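Side-chain contacts in DR2417 (Deinococcus radiodurans, PDB 4XWW), which degrades RNA as a dimeric, metal-dependent exonuclease of the RNase J family, probably working 5' to 3' in RNA maturation and decay: residues G312-P317 / N345-N350; R497-P502 / R549-I554. All blocks are in the same frame, centred on the assembly; numbering follows the deposited sequence.

Contact 1 of 2, residues G312-P317 / N345-N350; sequences GSQGQP and NPIPGN. With nucleotides of chain C.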
ATOM      1  N   GLY A 312      11.350  -5.489 -12.987  1.00 22.17           N
ATOM      2  CA  GLY A 312      10.027  -4.993 -12.683  1.00 27.06           C
ATOM      3  C   GLY A 312       9.240  -5.738 -11.633  1.00 25.59           C
ATOM      4  O   GLY A 312       8.031  -5.561 -11.563  1.00 26.07           O
ATOM      5  N   SER A 313       9.916  -6.516 -10.794  1.00 23.11           N
ATOM      6  CA  SER A 313       9.232  -7.421  -9.866  1.00 22.11           C
ATOM      7  C   SER A 313       8.393  -6.682  -8.822  1.00 27.78           C
ATOM      8  O   SER A 313       7.474  -7.252  -8.234  1.00 29.48           O
ATOM      9  CB  SER A 313      10.247  -8.327  -9.167  1.00 25.37           C
ATOM     10  OG  SER A 313      10.952  -7.618  -8.171  1.00 32.98           O
ATOM     11  N   GLN A 314       8.690  -5.404  -8.613  1.00 22.57           N
ATOM     12  CA  GLN A 314       7.959  -4.615  -7.625  1.00 23.92           C
ATOM     13  C   GLN A 314       6.953  -3.667  -8.265  1.00 25.29           C
ATOM     14  O   GLN A 314       6.510  -2.706  -7.643  1.00 28.03           O
ATOM     15  CB  GLN A 314       8.940  -3.826  -6.748  1.00 20.87           C
ATOM     16  CG  GLN A 314       9.710  -4.704  -5.760  1.00 24.85           C
ATOM     17  CD  GLN A 314       8.783  -5.551  -4.899  1.00 30.39           C
ATOM     18  OE1 GLN A 314       7.967  -5.026  -4.139  1.00 25.38           O
ATOM     19  NE2 GLN A 314       8.906  -6.873  -5.020  1.00 25.73           N
ATOM     20  N   GLY A 315       6.590  -3.932  -9.512  1.00 21.75           N
ATOM     21  CA  GLY A 315       5.520  -3.174 -10.147  1.00 24.68           C
ATOM     22  C   GLY A 315       5.902  -1.843 -10.761  1.00 33.34           C
ATOM     23  O   GLY A 315       5.022  -1.052 -11.110  1.00 32.48           O
ATOM     24  N   GLN A 316       7.205  -1.596 -10.902  1.00 28.61           N
ATOM     25  CA  GLN A 316       7.691  -0.355 -11.502  1.00 32.77           C
ATOM     26  C   GLN A 316       7.129  -0.210 -12.920  1.00 34.64           C
ATOM     27  O   GLN A 316       7.416  -1.031 -13.787  1.00 26.93           O
ATOM     28  CB  GLN A 316       9.226  -0.328 -11.530  1.00 31.63           C
ATOM     29  CG  GLN A 316       9.909  -0.514 -10.167  1.00 29.08           C
ATOM     30  CD  GLN A 316      10.300  -1.957  -9.884  1.00 33.11           C
ATOM     31  OE1 GLN A 316       9.582  -2.893 -10.240  1.00 24.49           O
ATOM     32  NE2 GLN A 316      11.457  -2.143  -9.244  1.00 29.00           N
ATOM     33  N   PRO A 317       6.316   0.833 -13.162  1.00 31.47           N
ATOM     34  CA  PRO A 317       5.709   0.992 -14.487  1.00 32.41           C
ATOM     35  C   PRO A 317       6.696   1.122 -15.656  1.00 32.58           C
ATOM     36  O   PRO A 317       6.334   0.754 -16.775  1.00 31.80           O
ATOM     37  CB  PRO A 317       4.888   2.282 -14.338  1.00 36.10           C
ATOM     38  CG  PRO A 317       4.539   2.328 -12.898  1.00 32.45           C
ATOM     39  CD  PRO A 317       5.788   1.814 -12.198  1.00 32.29           C
ATOM     40  N   ASN A 345       7.583 -11.429  -4.007  1.00 17.64           N
ATOM     41  CA  ASN A 345       6.425 -11.010  -3.254  1.00 19.72           C
ATOM     42  C   ASN A 345       6.499  -9.505  -3.196  1.00 21.40           C
ATOM     43  O   ASN A 345       7.589  -8.952  -3.090  1.00 18.22           O
ATOM     44  CB  ASN A 345       6.430 -11.579  -1.836  1.00 27.55           C
ATOM     45  CG  ASN A 345       5.830 -12.954  -1.746  1.00 37.37           C
ATOM     46  OD1 ASN A 345       4.821 -13.256  -2.387  1.00 35.66           O
ATOM     47  ND2 ASN A 345       6.431 -13.794  -0.911  1.00 41.09           N
ATOM     48  N   PRO A 346       5.350  -8.827  -3.223  1.00 19.82           N
ATOM     49  CA  PRO A 346       5.410  -7.367  -3.074  1.00 20.32           C
ATOM     50  C   PRO A 346       5.954  -6.928  -1.720  1.00 18.93           C
ATOM     51  O   PRO A 346       5.525  -7.406  -0.675  1.00 19.84           O
ATOM     52  CB  PRO A 346       3.944  -6.925  -3.193  1.00 23.94           C
ATOM     53  CG  PRO A 346       3.212  -8.097  -3.761  1.00 24.67           C
ATOM     54  CD  PRO A 346       3.970  -9.326  -3.358  1.00 20.15           C
ATOM     55  N   ILE A 347       6.928  -6.042  -1.756  1.00 20.38           N
ATOM     56  CA  ILE A 347       7.444  -5.422  -0.547  1.00 21.14           C
ATOM     57  C   ILE A 347       6.364  -4.468  -0.024  1.00 19.95           C
ATOM     58  O   ILE A 347       5.714  -3.796  -0.816  1.00 20.33           O
ATOM     59  CB  ILE A 347       8.753  -4.690  -0.853  1.00 24.67           C
ATOM     60  CG1 ILE A 347       9.802  -5.706  -1.325  1.00 31.32           C
ATOM     61  CG2 ILE A 347       9.238  -3.894   0.357  1.00 30.05           C
ATOM     62  CD1 ILE A 347      11.023  -5.084  -1.940  1.00 34.77           C
ATOM     63  N   PRO A 348       6.162  -4.423   1.304  1.00 26.36           N
ATOM     64  CA  PRO A 348       5.156  -3.525   1.886  1.00 30.88           C
ATOM     65  C   PRO A 348       5.224  -2.126   1.298  1.00 27.69           C
ATOM     66  O   PRO A 348       6.300  -1.522   1.242  1.00 27.21           O
ATOM     67  CB  PRO A 348       5.520  -3.520   3.369  1.00 34.25           C
ATOM     68  CG  PRO A 348       6.079  -4.887   3.593  1.00 32.45           C
ATOM     69  CD  PRO A 348       6.818  -5.252   2.333  1.00 30.69           C
ATOM     70  N   GLY A 349       4.083  -1.638   0.822  1.00 36.95           N
ATOM     71  CA  GLY A 349       4.032  -0.372   0.126  1.00 40.03           C
ATOM     72  C   GLY A 349       3.919  -0.513  -1.385  1.00 45.21           C
ATOM     73  O   GLY A 349       3.491   0.420  -2.068  1.00 41.30           O
ATOM     74  N   ASN A 350       4.309  -1.673  -1.911  1.00 29.66           N
ATOM     75  CA  ASN A 350       4.290  -1.889  -3.360  1.00 29.64           C
ATOM     76  C   ASN A 350       3.115  -2.744  -3.808  1.00 22.65           C
ATOM     77  O   ASN A 350       3.003  -3.075  -4.983  1.00 24.17           O
ATOM     78  CB  ASN A 350       5.604  -2.537  -3.821  1.00 27.44           C
ATOM     79  CG  ASN A 350       6.795  -1.623  -3.633  1.00 31.69           C
ATOM     80  OD1 ASN A 350       6.641  -0.405  -3.553  1.00 31.79           O
ATOM     81  ND2 ASN A 350       7.990  -2.204  -3.556  1.00 26.58           N
TER
ATOM     82  P     U C   2      12.208 -10.980   0.855  1.00 27.37           P
ATOM     83  OP1   U C   2      13.486 -11.217   0.149  1.00 28.63           O
ATOM     84  OP2   U C   2      11.970 -11.609   2.174  1.00 31.19           O
ATOM     85  O5'   U C   2      11.986  -9.416   1.061  1.00 33.40           O
ATOM     86  C5'   U C   2      12.189  -8.480  -0.010  1.00 30.51           C
ATOM     87  C4'   U C   2      12.778  -7.194   0.520  1.00 24.77           C
ATOM     88  O4'   U C   2      11.763  -6.445   1.248  1.00 29.14           O
ATOM     89  C3'   U C   2      13.955  -7.348   1.481  1.00 25.18           C
ATOM     90  O3'   U C   2      14.917  -6.348   1.186  1.00 30.94           O
ATOM     91  C2'   U C   2      13.335  -7.042   2.840  1.00 27.91           C
ATOM     92  O2'   U C   2      14.272  -6.553   3.776  1.00 25.61           O
ATOM     93  C1'   U C   2      12.317  -5.974   2.455  1.00 32.00           C
ATOM     94  N1    U C   2      11.235  -5.790   3.431  1.00 34.84           N
ATOM     95  C2    U C   2      10.843  -4.496   3.715  1.00 44.10           C
ATOM     96  O2    U C   2      11.349  -3.521   3.190  1.00 49.94           O
ATOM     97  N3    U C   2       9.834  -4.391   4.639  1.00 47.55           N
ATOM     98  C4    U C   2       9.192  -5.418   5.295  1.00 48.46           C
ATOM     99  O4    U C   2       8.297  -5.157   6.101  1.00 56.93           O
ATOM    100  C5    U C   2       9.656  -6.726   4.950  1.00 34.78           C
ATOM    101  C6    U C   2      10.638  -6.864   4.051  1.00 36.22           C
ATOM    102  P     U C   3      16.469  -6.707   1.219  1.00 29.94           P
ATOM    103  OP1   U C   3      16.599  -8.152   1.512  1.00 27.55           O
ATOM    104  OP2   U C   3      17.151  -5.716   2.084  1.00 34.04           O
ATOM    105  O5'   U C   3      16.916  -6.483  -0.291  1.00 29.98           O
ATOM    106  C5'   U C   3      16.226  -7.149  -1.359  1.00 32.79           C
ATOM    107  C4'   U C   3      16.008  -6.190  -2.501  1.00 47.85           C
ATOM    108  O4'   U C   3      14.782  -5.442  -2.275  1.00 58.92           O
ATOM    109  C3'   U C   3      17.116  -5.157  -2.693  1.00 49.04           C
ATOM    110  O3'   U C   3      17.413  -5.022  -4.072  1.00 40.49           O
ATOM    111  C2'   U C   3      16.503  -3.875  -2.137  1.00 53.66           C
ATOM    112  O2'   U C   3      17.012  -2.699  -2.732  1.00 50.29           O
ATOM    113  C1'   U C   3      15.030  -4.070  -2.485  1.00 58.16           C
ATOM    114  N1    U C   3      14.127  -3.295  -1.627  1.00 49.66           N
ATOM    115  C2    U C   3      13.159  -2.525  -2.242  1.00 49.36           C
ATOM    116  O2    U C   3      13.019  -2.481  -3.451  1.00 48.16           O
ATOM    117  N3    U C   3      12.358  -1.815  -1.384  1.00 42.51           N
ATOM    118  C4    U C   3      12.423  -1.791  -0.008  1.00 48.93           C
ATOM    119  O4    U C   3      11.626  -1.097   0.625  1.00 48.32           O
ATOM    120  C5    U C   3      13.455  -2.608   0.552  1.00 47.76           C
ATOM    121  C6    U C   3      14.255  -3.311  -0.258  1.00 45.59           C
ATOM    122  P     U C   5      15.721  -4.198  -9.439  1.00 39.71           P
ATOM    123  OP1   U C   5      14.465  -4.513  -8.723  1.00 60.38           O
ATOM    124  OP2   U C   5      16.375  -5.238 -10.259  1.00 52.98           O
ATOM    125  O5'   U C   5      15.459  -2.936 -10.370  1.00 48.16           O
ATOM    126  C5'   U C   5      14.526  -3.037 -11.456  1.00 42.40           C
ATOM    127  C4'   U C   5      13.878  -1.703 -11.731  1.00 30.74           C
ATOM    128  O4'   U C   5      14.092  -0.793 -10.619  1.00 32.63           O
ATOM    129  C3'   U C   5      14.430  -0.937 -12.920  1.00 35.97           C
ATOM    130  O3'   U C   5      13.957  -1.447 -14.158  1.00 29.43           O
ATOM    131  C2'   U C   5      13.945   0.472 -12.616  1.00 34.63           C
ATOM    132  O2'   U C   5      12.573   0.652 -12.889  1.00 34.51           O
ATOM    133  C1'   U C   5      14.186   0.537 -11.108  1.00 38.22           C
ATOM    134  N1    U C   5      15.516   1.069 -10.782  1.00 41.43           N
ATOM    135  C2    U C   5      15.666   2.442 -10.770  1.00 54.70           C
ATOM    136  O2    U C   5      14.745   3.208 -10.993  1.00 57.84           O
ATOM    137  N3    U C   5      16.930   2.881 -10.475  1.00 57.01           N
ATOM    138  C4    U C   5      18.042   2.112 -10.207  1.00 55.96           C
ATOM    139  O4    U C   5      19.115   2.662  -9.958  1.00 62.35           O
ATOM    140  C5    U C   5      17.810   0.700 -10.250  1.00 44.84           C
ATOM    141  C6    U C   5      16.587   0.238 -10.536  1.00 46.60           C
TER
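Gln314 OE1 is gripped by two donors from 345-350: the backbone N of Ile347 at 2.8 Å and the side-chain ND2 of Asn350 at 2.9 Å. The Asn350 bond lies in the carbonyl plane of the Gln314 amide and uses a lone pair, with a C=O...donor angle of 122°; the Ile347 N-H comes in slightly tilted from that plane. At the other end of the same amide, Gln314 NE2 donates to Asn345 O at 3.1 Å. This third bond runs close to the Gln314 amide plane, yet its donor stands 42° above the carbonyl plane of Asn345, clear of the lone-pair direction. With both amide ends engaged by the backbone flanking Pro346, rotation about the last torsion of Gln314 is fixed. A bend at chi2 (-54°) swings the amide across to the other loop, and Gln314 supplies most of the surface buried here, 112 of 191 Å².

The bonds to OE1 also reach both ends of the type II turn Ile347-Asn350, which Asn350 N closes on Ile347 O at 2.8 Å. That turn meets RNA: Ile347 CG1 lies 3.3 Å from O4' of U2 of chain C, while Ile347 CD1 comes within 3.3 Å of C2 of U3 of chain C. Gln314 is therefore a second-shell residue behind an RNA-contacting side chain. It also packs on Phe245, which binds UMP in a crystal structure of this protein.

Both loops belong to the beta-CASP domain and follow strands of its five-stranded parallel sheet, 306-310 and 339-342, which have strand 240-243 between them; the loops then lead into helices 320-326 and 351-364.

Contact 2 of 2, residues R497-P502 / R549-I554; sequences RGFARP and RNPVLI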
ATOM      1  N   ARG A 497      -4.982  25.332  -9.707  1.00 47.08           N
ATOM      2  CA  ARG A 497      -4.386  24.150 -10.322  1.00 50.51           C
ATOM      3  C   ARG A 497      -4.706  22.914  -9.486  1.00 46.57           C
ATOM      4  O   ARG A 497      -4.564  22.932  -8.266  1.00 49.24           O
ATOM      5  CB  ARG A 497      -2.873  24.311 -10.490  1.00 60.12           C
ATOM      6  CG  ARG A 497      -2.473  24.961 -11.788  1.00 62.66           C
ATOM      7  CD  ARG A 497      -2.906  24.092 -12.944  1.00 68.12           C
ATOM      8  NE  ARG A 497      -1.774  23.388 -13.528  1.00 71.28           N
ATOM      9  CZ  ARG A 497      -1.308  23.620 -14.750  1.00 73.26           C
ATOM     10  NH1 ARG A 497      -1.889  24.530 -15.519  1.00 72.33           N
ATOM     11  NH2 ARG A 497      -0.266  22.935 -15.204  1.00 78.13           N
ATOM     12  N   GLY A 498      -5.168  21.861 -10.155  1.00 42.55           N
ATOM     13  CA  GLY A 498      -5.625  20.649  -9.492  1.00 38.74           C
ATOM     14  C   GLY A 498      -6.705  20.876  -8.448  1.00 41.99           C
ATOM     15  O   GLY A 498      -6.839  20.095  -7.510  1.00 40.29           O
ATOM     16  N   PHE A 499      -7.485  21.944  -8.600  1.00 41.60           N
ATOM     17  CA  PHE A 499      -8.548  22.227  -7.641  1.00 44.23           C
ATOM     18  C   PHE A 499      -9.883  21.652  -8.105  1.00 47.22           C
ATOM     19  O   PHE A 499     -10.483  20.819  -7.424  1.00 52.68           O
ATOM     20  CB  PHE A 499      -8.692  23.734  -7.413  1.00 46.88           C
ATOM     21  CG  PHE A 499      -9.873  24.099  -6.562  1.00 49.62           C
ATOM     22  CD1 PHE A 499     -10.014  23.573  -5.287  1.00 53.05           C
ATOM     23  CD2 PHE A 499     -10.849  24.960  -7.040  1.00 53.39           C
ATOM     24  CE1 PHE A 499     -11.105  23.901  -4.504  1.00 58.55           C
ATOM     25  CE2 PHE A 499     -11.935  25.295  -6.264  1.00 54.60           C
ATOM     26  CZ  PHE A 499     -12.067  24.767  -4.994  1.00 56.65           C
ATOM     27  N   ALA A 500     -10.332  22.110  -9.268  1.00 43.88           N
ATOM     28  CA  ALA A 500     -11.597  21.688  -9.856  1.00 48.03           C
ATOM     29  C   ALA A 500     -11.547  21.967 -11.347  1.00 47.56           C
ATOM     30  O   ALA A 500     -10.691  22.723 -11.810  1.00 47.54           O
ATOM     31  CB  ALA A 500     -12.759  22.417  -9.213  1.00 56.23           C
ATOM     32  N   ARG A 501     -12.441  21.357 -12.111  1.00 47.16           N
ATOM     33  CA  ARG A 501     -12.469  21.645 -13.535  1.00 46.23           C
ATOM     34  C   ARG A 501     -13.077  23.040 -13.670  1.00 49.87           C
ATOM     35  O   ARG A 501     -13.728  23.521 -12.738  1.00 49.49           O
ATOM     36  CB  ARG A 501     -13.257  20.583 -14.304  1.00 51.91           C
ATOM     37  CG  ARG A 501     -14.753  20.702 -14.171  1.00 55.42           C
ATOM     38  CD  ARG A 501     -15.450  19.488 -14.748  1.00 60.39           C
ATOM     39  NE  ARG A 501     -16.721  19.270 -14.071  1.00 68.71           N
ATOM     40  CZ  ARG A 501     -17.800  18.759 -14.647  1.00 64.62           C
ATOM     41  NH1 ARG A 501     -18.912  18.601 -13.940  1.00 65.04           N
ATOM     42  NH2 ARG A 501     -17.768  18.410 -15.924  1.00 67.49           N
ATOM     43  N   PRO A 502     -12.845  23.708 -14.807  1.00 52.60           N
ATOM     44  CA  PRO A 502     -13.288  25.106 -14.924  1.00 58.22           C
ATOM     45  C   PRO A 502     -14.770  25.333 -14.612  1.00 60.59           C
ATOM     46  O   PRO A 502     -15.634  24.612 -15.114  1.00 54.07           O
ATOM     47  CB  PRO A 502     -12.992  25.448 -16.391  1.00 54.13           C
ATOM     48  CG  PRO A 502     -12.767  24.131 -17.078  1.00 56.05           C
ATOM     49  CD  PRO A 502     -12.175  23.242 -16.032  1.00 52.53           C
ATOM     50  N   ARG A 549     -14.177  21.934   0.811  1.00 50.06           N
ATOM     51  CA  ARG A 549     -12.755  21.667   0.634  1.00 53.84           C
ATOM     52  C   ARG A 549     -11.897  22.776   1.219  1.00 56.80           C
ATOM     53  O   ARG A 549     -12.351  23.909   1.392  1.00 60.08           O
ATOM     54  CB  ARG A 549     -12.422  21.488  -0.848  1.00 58.48           C
ATOM     55  CG  ARG A 549     -13.575  20.949  -1.670  1.00 61.28           C
ATOM     56  CD  ARG A 549     -13.149  19.823  -2.590  1.00 52.06           C
ATOM     57  NE  ARG A 549     -12.327  20.277  -3.705  1.00 48.62           N
ATOM     58  CZ  ARG A 549     -12.795  20.565  -4.915  1.00 59.09           C
ATOM     59  NH1 ARG A 549     -14.089  20.453  -5.176  1.00 59.81           N
ATOM     60  NH2 ARG A 549     -11.970  20.968  -5.868  1.00 68.37           N
ATOM     61  N   ASN A 550     -10.650  22.440   1.522  1.00 51.98           N
ATOM     62  CA  ASN A 550      -9.684  23.416   2.002  1.00 56.44           C
ATOM     63  C   ASN A 550      -8.470  23.478   1.084  1.00 53.73           C
ATOM     64  O   ASN A 550      -7.385  23.038   1.467  1.00 54.60           O
ATOM     65  CB  ASN A 550      -9.247  23.077   3.427  1.00 60.07           C
ATOM     66  CG  ASN A 550     -10.414  23.003   4.394  1.00 67.22           C
ATOM     67  OD1 ASN A 550     -10.775  23.998   5.025  1.00 68.90           O
ATOM     68  ND2 ASN A 550     -11.013  21.820   4.513  1.00 68.39           N
ATOM     69  N   PRO A 551      -8.647  24.012  -0.136  1.00 46.85           N
ATOM     70  CA  PRO A 551      -7.521  24.092  -1.072  1.00 49.78           C
ATOM     71  C   PRO A 551      -6.383  24.909  -0.497  1.00 56.56           C
ATOM     72  O   PRO A 551      -6.643  25.815   0.285  1.00 60.39           O
ATOM     73  CB  PRO A 551      -8.124  24.790  -2.298  1.00 45.80           C
ATOM     74  CG  PRO A 551      -9.325  25.503  -1.779  1.00 53.79           C
ATOM     75  CD  PRO A 551      -9.867  24.610  -0.703  1.00 55.13           C
ATOM     76  N   VAL A 552      -5.149  24.578  -0.857  1.00 55.79           N
ATOM     77  CA  VAL A 552      -4.012  25.401  -0.468  1.00 57.20           C
ATOM     78  C   VAL A 552      -4.211  26.785  -1.079  1.00 64.55           C
ATOM     79  O   VAL A 552      -4.490  26.909  -2.271  1.00 69.15           O
ATOM     80  CB  VAL A 552      -2.667  24.765  -0.908  1.00 58.02           C
ATOM     81  CG1 VAL A 552      -1.717  25.801  -1.512  1.00 58.33           C
ATOM     82  CG2 VAL A 552      -2.015  24.052   0.265  1.00 56.59           C
ATOM     83  N   LEU A 553      -4.091  27.813  -0.238  1.00 66.12           N
ATOM     84  CA  LEU A 553      -4.357  29.191  -0.641  1.00 64.80           C
ATOM     85  C   LEU A 553      -3.130  30.080  -0.576  1.00 65.79           C
ATOM     86  O   LEU A 553      -2.561  30.287   0.490  1.00 65.83           O
ATOM     87  CB  LEU A 553      -5.416  29.798   0.271  1.00 59.08           C
ATOM     88  CG  LEU A 553      -6.824  29.246   0.133  1.00 66.48           C
ATOM     89  CD1 LEU A 553      -7.623  29.508   1.397  1.00 68.58           C
ATOM     90  CD2 LEU A 553      -7.490  29.874  -1.079  1.00 63.60           C
ATOM     91  N   ILE A 554      -2.771  30.651  -1.716  1.00 64.87           N
ATOM     92  CA  ILE A 554      -1.650  31.562  -1.793  1.00 62.76           C
ATOM     93  C   ILE A 554      -2.164  32.951  -2.152  1.00 72.72           C
ATOM     94  O   ILE A 554      -2.432  33.242  -3.314  1.00 79.85           O
ATOM     95  CB  ILE A 554      -0.673  31.082  -2.872  1.00 56.62           C
ATOM     96  CG1 ILE A 554      -0.021  29.771  -2.433  1.00 54.25           C
ATOM     97  CG2 ILE A 554       0.379  32.136  -3.163  1.00 61.90           C
ATOM     98  CD1 ILE A 554       1.001  29.243  -3.408  1.00 54.47           C
TER
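Phe499 packs on Pro551, with Arg549 modelled in an off-centre cation-pi position, joining 497-502 to 549-554 in the C-terminal domain, at one end of its three-stranded sheet. The apolar half is well defined: Phe499 CE1 lies 3.6 Å from Pro551 CG, and Phe499 CD1 is 3.7 Å from Pro551 CB. Pro551 CB and CG thus approach the ring obliquely, beside CD1 and CE1. With CG anti to the backbone N (chi1 173°), the phenyl group leans across to the other segment although its CB does not point there.

The cationic half needs more caution. Arg549 CZ stands 4.4 Å from the centroid of the Phe499 ring, 34° off the ring normal, so the guanidinium overhangs the rim more than the centre. The two planes are not stacked, being turned 39° apart. Arg549 NH2 is modelled impossibly close to Phe499 O, which makes the exact pose of this group doubtful. As modelled, NH2 lies over one face of the ring, offset toward its rim, but this reading and the cation-pi geometry share the doubt; the proline packing does not.

The polar end of Arg549 is directed to the dimer interface. Its NH1 forms a salt bridge with Asp462 of the second subunit, and its side chain comes within about 4 Å of a bound manganese ion. Arg497, in the other segment, likewise pairs through NE with Asp470 of the second subunit.

Within the chain, 497-502 leaves edge strand 491-497 and leads to helix 504-523, whereas 549-554 follows helix 528-547 and enters the opposite edge strand, 552-556. Strand 479-485 runs between these two edges, and Pro551 also rests on Thr543 of helix 528-547.

Overall arrangement
The two contacts belong to different domains, with centres about 32 Å apart and nearest atoms about 21 Å apart, and share no helix or strand. Contact 1 is partly buried and joins two loops that follow strands of the beta-CASP sheet; contact 2 is buried, and joins the loop leaving one outer strand of the small C-terminal sheet to the segment entering the other. Their buried areas are almost equal, 191 and 193 Å², but the chemistry differs. Directional hydrogen bonds to and from one amide hold the loop beside RNA in contact 1. Contact 2 rests on aromatic-proline packing, with a less certain cation-pi contribution, about 23 Å from the nucleic acid, and Arg549 is salt-bridged to Asp462 of the second subunit.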